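PDB 2DGJ: extracellular matrix-binding protein EbhA, which probably acts as a cell-wall-associated adhesin that binds the extracellular matrix, this fragment being part of its long rod of three-helix bundles. Local coordinates for residues Q27-A32 with A70-A75; D34-A39 with Q62-T67; L91-N96 with A128-Q133; A122-G127 with T178-V183; T213-P218 with N227-V232. One frame throughout, in Å; residues are numbered along the deposited sequence.

Contact 1: residues Q27-A32 with A70-A75; sequences QSKKTA and ALNGDA
Lys29 reaches from helix 27-46 across the turn at 70-72, and its aliphatic chain does most of the touching. The tightest point is at its middle. CD of Lys29 lies 3.0 Å from OD1 of Asn72 and 3.4 Å from the carbonyl O of Ala70, so one methylene faces two oxygens. The chains of Lys29 and Asn72 cross at about a right angle. One atom further on, CE of Lys29 is 3.5 Å from ND2 of Asn72. Leu71 closes the inner side. Its CB starts away from the helix, but CD1 turns back to lie 3.3 Å from O of Lys29 and 4.3 Å from CB of Lys29. In this rod of three-helix bundles, the turn joins helix 55-70 to helix 73-88, with Asn72 at the N-cap position. The amide of Asn72 does not cap that helix; its OD1 accepts a hydrogen bond from the backbone N of Glu26. The outer side is looser. Ala70 is exposed there, and CB of Ala70 stays 5.0 Å from CD of Lys29, its nearest atom in segment 27-32. Lys29 runs extended until its last bond, where a turn (chi4 -61°) takes NZ off the amide; NZ makes a long, weak ion pair with OE1 of Glu26. Lys30 also leads away, and its NZ bonds to the carbonyl of Arg23. Leu71 packs on Tyr22 of helix 20-23.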
# COMPACT_ATOMS: atom_id res chain seq x y z
N GLN A 27 -9.14 -13.22 2.54
CA GLN A 27 -8.66 -14.30 1.68
C GLN A 27 -9.41 -15.62 1.86
O GLN A 27 -9.95 -16.17 0.91
CB GLN A 27 -7.17 -14.55 1.90
CG GLN A 27 -6.52 -15.40 0.82
CD GLN A 27 -5.07 -15.74 1.15
OE1 GLN A 27 -4.33 -14.91 1.66
NE2 GLN A 27 -4.66 -16.97 0.84
N SER A 28 -9.44 -16.12 3.09
CA SER A 28 -10.10 -17.39 3.40
C SER A 28 -11.56 -17.43 2.94
O SER A 28 -12.03 -18.46 2.46
CB SER A 28 -10.03 -17.66 4.90
OG SER A 28 -10.70 -16.65 5.63
N LYS A 29 -12.26 -16.32 3.09
CA LYS A 29 -13.66 -16.25 2.68
C LYS A 29 -13.79 -16.26 1.17
O LYS A 29 -14.73 -16.84 0.62
CB LYS A 29 -14.33 -15.00 3.27
CG LYS A 29 -14.32 -14.96 4.79
CD LYS A 29 -15.04 -13.73 5.32
CE LYS A 29 -14.89 -13.59 6.83
NZ LYS A 29 -15.46 -14.75 7.57
N LYS A 30 -12.85 -15.62 0.49
CA LYS A 30 -12.85 -15.57 -0.97
C LYS A 30 -12.55 -16.97 -1.51
O LYS A 30 -13.16 -17.42 -2.48
CB LYS A 30 -11.78 -14.59 -1.47
CG LYS A 30 -12.04 -13.14 -1.08
CD LYS A 30 -10.85 -12.24 -1.42
CE LYS A 30 -10.56 -12.21 -2.91
NZ LYS A 30 -9.46 -11.26 -3.24
N THR A 31 -11.63 -17.66 -0.85
CA THR A 31 -11.24 -19.01 -1.25
C THR A 31 -12.35 -20.03 -1.01
O THR A 31 -12.62 -20.87 -1.86
CB THR A 31 -9.98 -19.46 -0.48
OG1 THR A 31 -8.87 -18.64 -0.86
CG2 THR A 31 -9.66 -20.91 -0.80
N ALA A 32 -12.99 -19.94 0.15
CA ALA A 32 -14.08 -20.86 0.48
C ALA A 32 -15.19 -20.77 -0.56
O ALA A 32 -15.73 -21.79 -1.02
CB ALA A 32 -14.61 -20.55 1.88
N ALA A 70 -21.12 -15.02 3.30
CA ALA A 70 -20.02 -14.80 4.22
C ALA A 70 -19.01 -13.76 3.73
O ALA A 70 -18.32 -13.13 4.54
CB ALA A 70 -19.33 -16.12 4.51
N LEU A 71 -18.91 -13.58 2.42
CA LEU A 71 -18.01 -12.58 1.86
C LEU A 71 -18.24 -11.28 2.62
O LEU A 71 -19.38 -10.80 2.70
CB LEU A 71 -18.29 -12.40 0.37
CG LEU A 71 -17.51 -13.27 -0.62
CD1 LEU A 71 -17.12 -14.59 0.00
CD2 LEU A 71 -18.36 -13.50 -1.85
N ASN A 72 -17.18 -10.71 3.18
CA ASN A 72 -17.30 -9.50 3.98
C ASN A 72 -16.52 -8.30 3.47
O ASN A 72 -16.14 -7.43 4.25
CB ASN A 72 -16.89 -9.80 5.42
CG ASN A 72 -15.44 -10.26 5.54
OD1 ASN A 72 -14.87 -10.80 4.59
ND2 ASN A 72 -14.85 -10.06 6.71
N GLY A 73 -16.29 -8.24 2.16
CA GLY A 73 -15.56 -7.11 1.61
C GLY A 73 -16.21 -5.79 1.98
O GLY A 73 -15.52 -4.82 2.31
N ASP A 74 -17.54 -5.75 1.94
CA ASP A 74 -18.27 -4.54 2.28
C ASP A 74 -18.05 -4.14 3.74
O ASP A 74 -17.92 -2.95 4.05
CB ASP A 74 -19.77 -4.74 2.00
CG ASP A 74 -20.34 -5.97 2.69
OD1 ASP A 74 -19.63 -6.99 2.77
OD2 ASP A 74 -21.50 -5.92 3.14
N ALA A 75 -17.99 -5.12 4.62
CA ALA A 75 -17.76 -4.86 6.04
C ALA A 75 -16.34 -4.31 6.20
O ALA A 75 -16.08 -3.45 7.04
CB ALA A 75 -17.92 -6.13 6.85

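Contact 2: residues D34-A39 with Q62-T67; sequences DQAVAA and QQVTST
Ala36 packs against Val64 and Thr67 where helices 27-46 and 55-70 run antiparallel in an N-terminal helical bundle of the rod. The two short segments meet at 160°, with their axes 8.5 Å apart at closest approach. The small side chain of Ala36 lets the backbones come close: its CA is 5.2 Å from CA of Val64. The methyl of Ala36 points at the other helix and sits over its backbone, with CB of Ala36 3.7 Å from O of Gln63.

Thr67 can be followed outward. Its CB points toward helix 27-46 and splits into two branches. OG1 lies between the backbone N and the carbonyl carbon (chi1 58°), which turns it back along its own helix. There it donates to O of Gln63, one turn earlier, at 2.8 Å and in the carbonyl plane. The same carbonyl also accepts the backbone N of Thr67. OG1 of Thr67 therefore has its polar partner at home, and in segment 34-39 its neighbour is the methyl of Ala36. The other branch, CG2, packs on O of Ala32.

Val64 works from the buried flank. Its CG2 is 4.0 Å from CB of Ala36 and lies against the carbonyl group of that residue. Its side chain also touches Ala40. On helix 27-46, the end of Gln35 leads away from this contact and bonds to Asn188 and Thr191 of the second subunit. At the exposed edge a water donates to O of Ala36 at 2.8 Å and weakly accepts from NE2 of Gln63.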
# COMPACT_ATOMS: atom_id res chain seq x y z
N ASP A 34 -14.91 -19.60 -3.67
CA ASP A 34 -14.36 -20.11 -4.92
C ASP A 34 -14.36 -21.64 -4.95
O ASP A 34 -14.67 -22.25 -5.97
CB ASP A 34 -12.94 -19.59 -5.11
CG ASP A 34 -12.37 -19.94 -6.47
OD1 ASP A 34 -13.03 -19.64 -7.48
OD2 ASP A 34 -11.26 -20.51 -6.52
N GLN A 35 -14.03 -22.26 -3.83
CA GLN A 35 -13.99 -23.71 -3.74
C GLN A 35 -15.39 -24.31 -3.76
O GLN A 35 -15.58 -25.46 -4.17
CB GLN A 35 -13.24 -24.16 -2.48
CG GLN A 35 -11.75 -23.85 -2.53
CD GLN A 35 -11.11 -24.37 -3.79
OE1 GLN A 35 -11.10 -25.57 -4.06
NE2 GLN A 35 -10.57 -23.45 -4.60
N ALA A 36 -16.37 -23.54 -3.30
CA ALA A 36 -17.76 -24.01 -3.27
C ALA A 36 -18.28 -24.06 -4.70
O ALA A 36 -18.95 -25.02 -5.10
CB ALA A 36 -18.62 -23.08 -2.42
N VAL A 37 -17.96 -23.02 -5.47
CA VAL A 37 -18.39 -22.94 -6.87
C VAL A 37 -17.79 -24.10 -7.66
O VAL A 37 -18.48 -24.77 -8.42
CB VAL A 37 -17.94 -21.62 -7.51
CG1 VAL A 37 -18.31 -21.58 -8.98
CG2 VAL A 37 -18.61 -20.46 -6.79
N ALA A 38 -16.49 -24.33 -7.48
CA ALA A 38 -15.80 -25.40 -8.18
C ALA A 38 -16.45 -26.73 -7.83
O ALA A 38 -16.67 -27.58 -8.69
CB ALA A 38 -14.32 -25.41 -7.80
N ALA A 39 -16.77 -26.89 -6.55
CA ALA A 39 -17.41 -28.11 -6.07
C ALA A 39 -18.78 -28.27 -6.74
O ALA A 39 -19.15 -29.36 -7.18
CB ALA A 39 -17.56 -28.05 -4.57
N GLN A 62 -26.29 -25.05 -0.80
CA GLN A 62 -26.18 -24.46 0.52
C GLN A 62 -24.78 -23.88 0.77
O GLN A 62 -24.64 -22.81 1.35
CB GLN A 62 -26.50 -25.51 1.59
CG GLN A 62 -26.39 -25.01 3.02
CD GLN A 62 -25.02 -25.23 3.65
OE1 GLN A 62 -24.65 -24.54 4.60
NE2 GLN A 62 -24.27 -26.19 3.12
N GLN A 63 -23.76 -24.59 0.31
CA GLN A 63 -22.38 -24.14 0.50
C GLN A 63 -22.02 -22.94 -0.38
O GLN A 63 -21.24 -22.08 0.04
CB GLN A 63 -21.42 -25.30 0.26
CG GLN A 63 -21.49 -26.34 1.38
CD GLN A 63 -20.69 -27.60 1.09
OE1 GLN A 63 -20.59 -28.49 1.94
NE2 GLN A 63 -20.12 -27.68 -0.11
N VAL A 64 -22.59 -22.86 -1.58
CA VAL A 64 -22.32 -21.72 -2.45
C VAL A 64 -23.01 -20.49 -1.88
O VAL A 64 -22.46 -19.39 -1.89
CB VAL A 64 -22.82 -21.97 -3.89
CG1 VAL A 64 -22.82 -20.67 -4.68
CG2 VAL A 64 -21.93 -22.99 -4.59
N THR A 65 -24.23 -20.68 -1.38
CA THR A 65 -25.00 -19.58 -0.81
C THR A 65 -24.39 -19.11 0.50
O THR A 65 -24.33 -17.91 0.78
CB THR A 65 -26.46 -20.00 -0.55
OG1 THR A 65 -27.12 -20.25 -1.80
CG2 THR A 65 -27.21 -18.90 0.18
N SER A 66 -23.92 -20.05 1.31
CA SER A 66 -23.32 -19.72 2.60
C SER A 66 -22.00 -18.97 2.46
O SER A 66 -21.84 -17.89 3.03
CB SER A 66 -23.10 -20.99 3.42
OG SER A 66 -24.32 -21.50 3.93
N THR A 67 -21.06 -19.53 1.70
CA THR A 67 -19.77 -18.89 1.52
C THR A 67 -19.94 -17.53 0.85
O THR A 67 -19.20 -16.59 1.15
CB THR A 67 -18.82 -19.75 0.66
OG1 THR A 67 -19.42 -20.00 -0.61
CG2 THR A 67 -18.52 -21.07 1.36
O HOH W 1 -20.55 -26.46 -3.35

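Contact 3: residues L91-N96 with A128-Q133; sequences LNHITN and AMNSLQ
His93 lays one face of its imidazole under the side chain of Asn130. CB of Asn130 makes a CH-pi contact, 4.0 Å from the ring centroid and 19° off the ring normal. The amide continues over the rim of the ring, its plane tilted 45° from that of the imidazole. ND2 of Asn130 comes within 2.9 Å of NE2 of His93, but ND2 stands over the ring face, so the approach does not make a hydrogen bond. Next to the ring, CB of His93 meets CB of Met129 at 3.9 Å. Met129 is present as selenomethionine. Its chain bends at chi2 and chi3, and this brings CE to 3.4 Å from O of His93 and 3.6 Å from CG2 of Thr95. The contact packs the loop between helices 73-88 and 96-108 on the C-terminal part of the long helix 112-135, in the three-helix-bundle rod. Thr95 is the N-cap of helix 96-108. Its hydroxyl caps a backbone N in the first turn, while its own N bonds to OE1 of Gln98. Met129 also packs on Ile169 and Leu170 of helix 153-170.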
# COMPACT_ATOMS: atom_id res chain seq x y z
N LEU A 91 -4.98 15.19 11.55
CA LEU A 91 -4.22 16.10 10.69
C LEU A 91 -4.53 17.54 11.10
O LEU A 91 -5.57 18.09 10.72
CB LEU A 91 -4.58 15.86 9.22
CG LEU A 91 -3.99 14.62 8.52
CD1 LEU A 91 -3.71 13.50 9.51
CD2 LEU A 91 -4.95 14.17 7.44
N ASN A 92 -3.63 18.15 11.87
CA ASN A 92 -3.81 19.51 12.38
C ASN A 92 -3.40 20.64 11.43
O ASN A 92 -3.43 21.81 11.82
CB ASN A 92 -3.02 19.70 13.68
CG ASN A 92 -3.09 18.49 14.59
OD1 ASN A 92 -4.16 18.10 15.05
ND2 ASN A 92 -1.93 17.90 14.87
N HIS A 93 -3.03 20.33 10.20
CA HIS A 93 -2.58 21.39 9.31
C HIS A 93 -3.42 21.68 8.08
O HIS A 93 -3.39 22.80 7.57
CB HIS A 93 -1.13 21.11 8.91
CG HIS A 93 -0.24 20.86 10.09
ND1 HIS A 93 0.18 21.86 10.93
CD2 HIS A 93 0.26 19.71 10.60
CE1 HIS A 93 0.89 21.35 11.91
NE2 HIS A 93 0.96 20.04 11.74
N ILE A 94 -4.17 20.70 7.60
CA ILE A 94 -5.02 20.92 6.43
C ILE A 94 -6.13 21.92 6.77
O ILE A 94 -6.54 22.04 7.93
CB ILE A 94 -5.67 19.61 5.95
CG1 ILE A 94 -6.49 18.99 7.08
CG2 ILE A 94 -4.61 18.65 5.45
CD1 ILE A 94 -7.28 17.76 6.66
N THR A 95 -6.61 22.64 5.76
CA THR A 95 -7.67 23.62 5.97
C THR A 95 -9.01 22.89 5.99
O THR A 95 -9.10 21.73 5.56
CB THR A 95 -7.69 24.67 4.84
OG1 THR A 95 -7.95 24.02 3.59
CG2 THR A 95 -6.35 25.40 4.75
N ASN A 96 -10.05 23.57 6.47
CA ASN A 96 -11.37 22.96 6.54
C ASN A 96 -11.82 22.48 5.17
O ASN A 96 -12.39 21.40 5.04
CB ASN A 96 -12.39 23.96 7.10
CG ASN A 96 -12.07 24.39 8.52
OD1 ASN A 96 -11.65 23.58 9.34
ND2 ASN A 96 -12.28 25.67 8.82
N ALA A 128 2.78 18.36 3.75
CA ALA A 128 3.21 19.50 2.95
C ALA A 128 2.74 20.81 3.58
O ALA A 128 3.50 21.78 3.64
CB ALA A 128 2.66 19.37 1.54
N MSE A 129 1.50 20.82 4.06
CA MSE A 129 0.95 22.01 4.71
C MSE A 129 1.81 22.32 5.93
O MSE A 129 2.12 23.48 6.20
CB MSE A 129 -0.49 21.76 5.16
CG MSE A 129 -1.51 21.72 4.03
SE MSE A 129 -1.75 23.45 3.21
CE MSE A 129 -2.99 24.21 4.48
N ASN A 130 2.21 21.28 6.64
CA ASN A 130 3.05 21.43 7.83
C ASN A 130 4.36 22.09 7.44
O ASN A 130 4.88 22.95 8.16
CB ASN A 130 3.32 20.06 8.45
CG ASN A 130 4.08 20.15 9.76
OD1 ASN A 130 5.13 19.53 9.92
ND2 ASN A 130 3.55 20.92 10.70
N SER A 131 4.91 21.68 6.30
CA SER A 131 6.16 22.23 5.82
C SER A 131 6.00 23.70 5.44
O SER A 131 6.85 24.54 5.77
CB SER A 131 6.66 21.44 4.61
OG SER A 131 6.98 20.10 4.96
N LEU A 132 4.91 24.01 4.74
CA LEU A 132 4.66 25.38 4.33
C LEU A 132 4.47 26.27 5.55
O LEU A 132 4.89 27.43 5.55
CB LEU A 132 3.41 25.45 3.45
CG LEU A 132 3.01 26.84 2.93
CD1 LEU A 132 4.18 27.48 2.22
CD2 LEU A 132 1.82 26.72 2.00
N GLN A 133 3.85 25.72 6.59
CA GLN A 133 3.62 26.46 7.82
C GLN A 133 4.95 26.76 8.50
O GLN A 133 5.17 27.85 9.02
CB GLN A 133 2.74 25.64 8.77
CG GLN A 133 2.47 26.31 10.12
CD GLN A 133 1.71 27.61 9.99
OE1 GLN A 133 0.57 27.63 9.51
NE2 GLN A 133 2.32 28.71 10.41

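Contact 4: residues A122-G127 with T178-V183; sequences ANTLDG and TSKADV
Leu125 points its CD1 at the first turn of helix 180-194, while Thr124 beside it meets the side chain of Lys180. The leucine leaves its helix at a slant, with CG anti to the backbone N (chi1 -176°). The torsion swings CD1 over the backbone of the other segment. CD1 of Leu125 is 3.6 Å from N of Lys180 and 3.8 Å from O of Thr178. It also meets CG2 of Val183, at 4.1 Å. Val183 comes from one turn further along and points toward helix 112-135, so CD1 of Leu125 is packed by backbone and side chain. Thr124 and Lys180 are set differently. Their side chains cross at about a right angle, and CG2 of Thr124 touches CE of Lys180 at 3.5 Å. The bends of the lysine chain carry NZ on to a salt bridge with Asp184, and OG1 of Thr124 turns to its own helix and bonds to O of Thr120. In the helical bundle the contact sets the start of helix 180-194 against the middle of helix 112-135. The helix start is capped by Ser179: N of Asp182 donates to OG of Ser179 at 3.2 Å, with an N-H...O angle of 162°. The hydroxyl makes a weak bond to OD2 of Asp182. Gln98 of helix 96-108 touches Leu125, and its NE2 bonds to O of Thr178. O of Thr124 accepts from Gln27 of the second subunit.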
# COMPACT_ATOMS: atom_id res chain seq x y z
N ALA A 122 -4.07 12.19 2.17
CA ALA A 122 -4.40 13.09 3.27
C ALA A 122 -3.19 13.37 4.16
O ALA A 122 -2.96 14.51 4.58
CB ALA A 122 -5.53 12.49 4.11
N ASN A 123 -2.41 12.32 4.44
CA ASN A 123 -1.22 12.48 5.27
C ASN A 123 -0.14 13.25 4.52
O ASN A 123 0.56 14.07 5.11
CB ASN A 123 -0.66 11.11 5.69
CG ASN A 123 -1.57 10.39 6.65
OD1 ASN A 123 -2.55 9.76 6.26
ND2 ASN A 123 -1.25 10.47 7.94
N THR A 124 -0.01 12.97 3.23
CA THR A 124 0.98 13.66 2.41
C THR A 124 0.66 15.16 2.34
O THR A 124 1.53 16.01 2.55
CB THR A 124 0.99 13.10 0.98
OG1 THR A 124 1.38 11.72 1.01
CG2 THR A 124 1.96 13.87 0.10
N LEU A 125 -0.60 15.48 2.04
CA LEU A 125 -1.04 16.87 1.94
C LEU A 125 -0.80 17.59 3.27
O LEU A 125 -0.27 18.69 3.30
CB LEU A 125 -2.52 16.94 1.59
CG LEU A 125 -3.07 18.35 1.35
CD1 LEU A 125 -2.47 18.93 0.08
CD2 LEU A 125 -4.59 18.29 1.25
N ASP A 126 -1.19 16.95 4.36
CA ASP A 126 -1.00 17.53 5.69
C ASP A 126 0.49 17.74 5.94
O ASP A 126 0.89 18.74 6.54
CB ASP A 126 -1.56 16.60 6.76
CG ASP A 126 -1.53 17.22 8.15
OD1 ASP A 126 -2.31 18.17 8.39
OD2 ASP A 126 -0.73 16.77 8.99
N GLY A 127 1.31 16.79 5.50
CA GLY A 127 2.74 16.91 5.69
C GLY A 127 3.28 18.13 4.96
O GLY A 127 4.12 18.85 5.49
N THR A 178 -6.59 23.57 -1.57
CA THR A 178 -5.35 23.64 -2.34
C THR A 178 -4.77 22.25 -2.55
O THR A 178 -4.86 21.39 -1.66
CB THR A 178 -4.31 24.51 -1.63
OG1 THR A 178 -4.88 25.80 -1.36
CG2 THR A 178 -3.05 24.69 -2.50
N SER A 179 -4.18 22.02 -3.72
CA SER A 179 -3.59 20.72 -4.02
C SER A 179 -2.17 20.60 -3.48
O SER A 179 -1.53 21.59 -3.14
CB SER A 179 -3.57 20.49 -5.53
OG SER A 179 -2.48 21.18 -6.13
N LYS A 180 -1.69 19.36 -3.42
CA LYS A 180 -0.34 19.06 -2.95
C LYS A 180 0.68 19.82 -3.79
O LYS A 180 1.60 20.44 -3.26
CB LYS A 180 -0.10 17.55 -3.06
CG LYS A 180 1.36 17.09 -3.00
CD LYS A 180 2.02 17.49 -1.70
CE LYS A 180 3.27 16.65 -1.47
NZ LYS A 180 4.08 16.52 -2.71
N ALA A 181 0.48 19.79 -5.11
CA ALA A 181 1.38 20.47 -6.04
C ALA A 181 1.46 21.97 -5.78
O ALA A 181 2.55 22.54 -5.81
CB ALA A 181 0.92 20.22 -7.48
N ASP A 182 0.32 22.60 -5.52
CA ASP A 182 0.31 24.03 -5.25
C ASP A 182 0.92 24.35 -3.89
O ASP A 182 1.60 25.36 -3.73
CB ASP A 182 -1.12 24.58 -5.31
CG ASP A 182 -1.67 24.59 -6.72
OD1 ASP A 182 -0.91 24.89 -7.66
OD2 ASP A 182 -2.88 24.30 -6.90
N VAL A 183 0.68 23.48 -2.91
CA VAL A 183 1.25 23.69 -1.59
C VAL A 183 2.77 23.69 -1.76
O VAL A 183 3.45 24.59 -1.26
CB VAL A 183 0.86 22.56 -0.61
CG1 VAL A 183 1.60 22.74 0.72
CG2 VAL A 183 -0.64 22.58 -0.38

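Contact 5: residues T213-P218 with N227-V232; sequences TINGLP and NLKHQV
This is an apolar helix-helix contact with a polar edge, between the end of helix 199-215 and the middle of helix 222-234. Both segments lie in the C-terminal GA module, and Ile214 is the centre of the contact. Its CB points at helix 222-234, and CG1 lies anti to the carbonyl carbon (chi1 -75°), with CD1 extended beyond it (chi2 -179°). This sends CD1 between two residues one turn apart. CD1 of Ile214 is 3.6 Å from CB of Leu228, where the two side chains cross at about a right angle. It is 3.9 Å from CG2 of Val232, which it meets tip to tip. The second branch of Ile214 faces another way: its CG2 meets CG of Lys229 at 4.0 Å, as the two chains slide past each other in opposite directions.

Beyond that point Lys229 bends at chi3 and crosses the amide of Asn215. NZ of Lys229 donates to OD1 of Asn215 at 3.0 Å, a weak bond. NZ is also 2.8 Å from ND2 of Asn215, although both are donors. The fine detail of this amide is therefore doubtful. Asn215 and Lys229 are only partly exposed and flank the buried trio of Ile214, Leu228 and Val232.

The chain turns back through residues 216-221, and NZ of Lys225 donates to O of Asn215 just before that turn. Helix 238-250 completes the bundle: its Val244 packs on Leu228 and Val232, while Thr211 of helix 199-215 lies against Lys229 and Val232.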
# COMPACT_ATOMS: atom_id res chain seq x y z
N THR A 213 35.08 55.76 -1.13
CA THR A 213 34.72 57.07 -1.66
C THR A 213 35.18 58.16 -0.70
O THR A 213 35.72 59.18 -1.13
CB THR A 213 33.19 57.20 -1.86
OG1 THR A 213 32.51 56.63 -0.74
CG2 THR A 213 32.75 56.47 -3.12
N ILE A 214 35.00 57.94 0.60
CA ILE A 214 35.43 58.91 1.60
C ILE A 214 36.94 59.12 1.53
O ILE A 214 37.43 60.25 1.56
CB ILE A 214 35.05 58.46 3.03
CG1 ILE A 214 33.54 58.65 3.25
CG2 ILE A 214 35.84 59.25 4.06
CD1 ILE A 214 33.05 58.25 4.63
N ASN A 215 37.68 58.01 1.45
CA ASN A 215 39.14 58.07 1.38
C ASN A 215 39.63 58.94 0.23
O ASN A 215 40.69 59.56 0.33
CB ASN A 215 39.73 56.67 1.24
CG ASN A 215 40.28 56.13 2.55
OD1 ASN A 215 41.08 56.78 3.22
ND2 ASN A 215 39.86 54.92 2.92
N GLY A 216 38.86 58.97 -0.85
CA GLY A 216 39.25 59.73 -2.02
C GLY A 216 38.72 61.15 -2.15
O GLY A 216 38.97 61.80 -3.16
N LEU A 217 38.01 61.63 -1.14
CA LEU A 217 37.46 62.98 -1.18
C LEU A 217 38.54 64.04 -0.96
O LEU A 217 39.39 63.91 -0.07
CB LEU A 217 36.35 63.13 -0.14
CG LEU A 217 34.91 62.98 -0.65
CD1 LEU A 217 34.81 61.82 -1.64
CD2 LEU A 217 33.97 62.79 0.53
N PRO A 218 38.52 65.11 -1.78
CA PRO A 218 39.48 66.21 -1.72
C PRO A 218 39.24 67.24 -0.62
O PRO A 218 40.17 67.92 -0.19
CB PRO A 218 39.37 66.83 -3.11
CG PRO A 218 37.90 66.68 -3.39
CD PRO A 218 37.62 65.26 -2.94
N ASN A 227 37.37 59.62 11.10
CA ASN A 227 36.12 59.75 11.84
C ASN A 227 34.96 59.16 11.02
O ASN A 227 34.28 58.24 11.46
CB ASN A 227 35.84 61.22 12.14
CG ASN A 227 34.47 61.46 12.76
OD1 ASN A 227 34.11 60.82 13.75
ND2 ASN A 227 33.71 62.38 12.18
N LEU A 228 34.75 59.71 9.83
CA LEU A 228 33.69 59.26 8.94
C LEU A 228 33.79 57.77 8.62
O LEU A 228 32.78 57.06 8.61
CB LEU A 228 33.71 60.08 7.65
CG LEU A 228 32.83 61.33 7.56
CD1 LEU A 228 32.63 61.96 8.93
CD2 LEU A 228 33.48 62.32 6.61
N LYS A 229 35.00 57.30 8.35
CA LYS A 229 35.21 55.90 8.04
C LYS A 229 34.79 55.02 9.22
O LYS A 229 34.23 53.94 9.03
CB LYS A 229 36.68 55.65 7.68
CG LYS A 229 37.09 56.23 6.34
CD LYS A 229 38.61 56.26 6.15
CE LYS A 229 39.18 54.87 5.91
NZ LYS A 229 40.63 54.94 5.56
N HIS A 230 35.05 55.51 10.43
CA HIS A 230 34.68 54.77 11.63
C HIS A 230 33.16 54.78 11.76
O HIS A 230 32.56 53.79 12.18
CB HIS A 230 35.31 55.41 12.86
CG HIS A 230 35.14 54.61 14.11
ND1 HIS A 230 35.68 53.34 14.26
CD2 HIS A 230 34.49 54.87 15.26
CE1 HIS A 230 35.37 52.87 15.45
NE2 HIS A 230 34.64 53.78 16.09
N GLN A 231 32.54 55.91 11.41
CA GLN A 231 31.09 56.02 11.49
C GLN A 231 30.45 55.03 10.52
O GLN A 231 29.36 54.51 10.76
CB GLN A 231 30.64 57.44 11.15
CG GLN A 231 31.34 58.52 11.97
CD GLN A 231 30.49 59.76 12.16
OE1 GLN A 231 29.83 60.22 11.23
NE2 GLN A 231 30.50 60.30 13.37
N VAL A 232 31.14 54.78 9.40
CA VAL A 232 30.65 53.83 8.40
C VAL A 232 30.80 52.43 8.98
O VAL A 232 29.94 51.57 8.80
CB VAL A 232 31.49 53.92 7.11
CG1 VAL A 232 31.14 52.75 6.19
CG2 VAL A 232 31.24 55.24 6.40

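Overall arrangement
From the N terminus, helix 27-46 serves two contacts. Contact 2 pairs it with helix 55-70 and closes the inner loop. Contact 1 closes a wider loop around it at the entry to helix 73-88. The two contacts touch each other. Contact 3 then opens at the loop after helix 73-88, and contact 4 opens before contact 3 has closed, so these two cross. Both use helix 112-135, and Asp126 of contact 4 accepts from N of His93 in contact 3. Contact 5 follows in series and closes a short hairpin near the C terminus. It lies about 99 Å from contact 2, centre to centre, which reflects the rod shape.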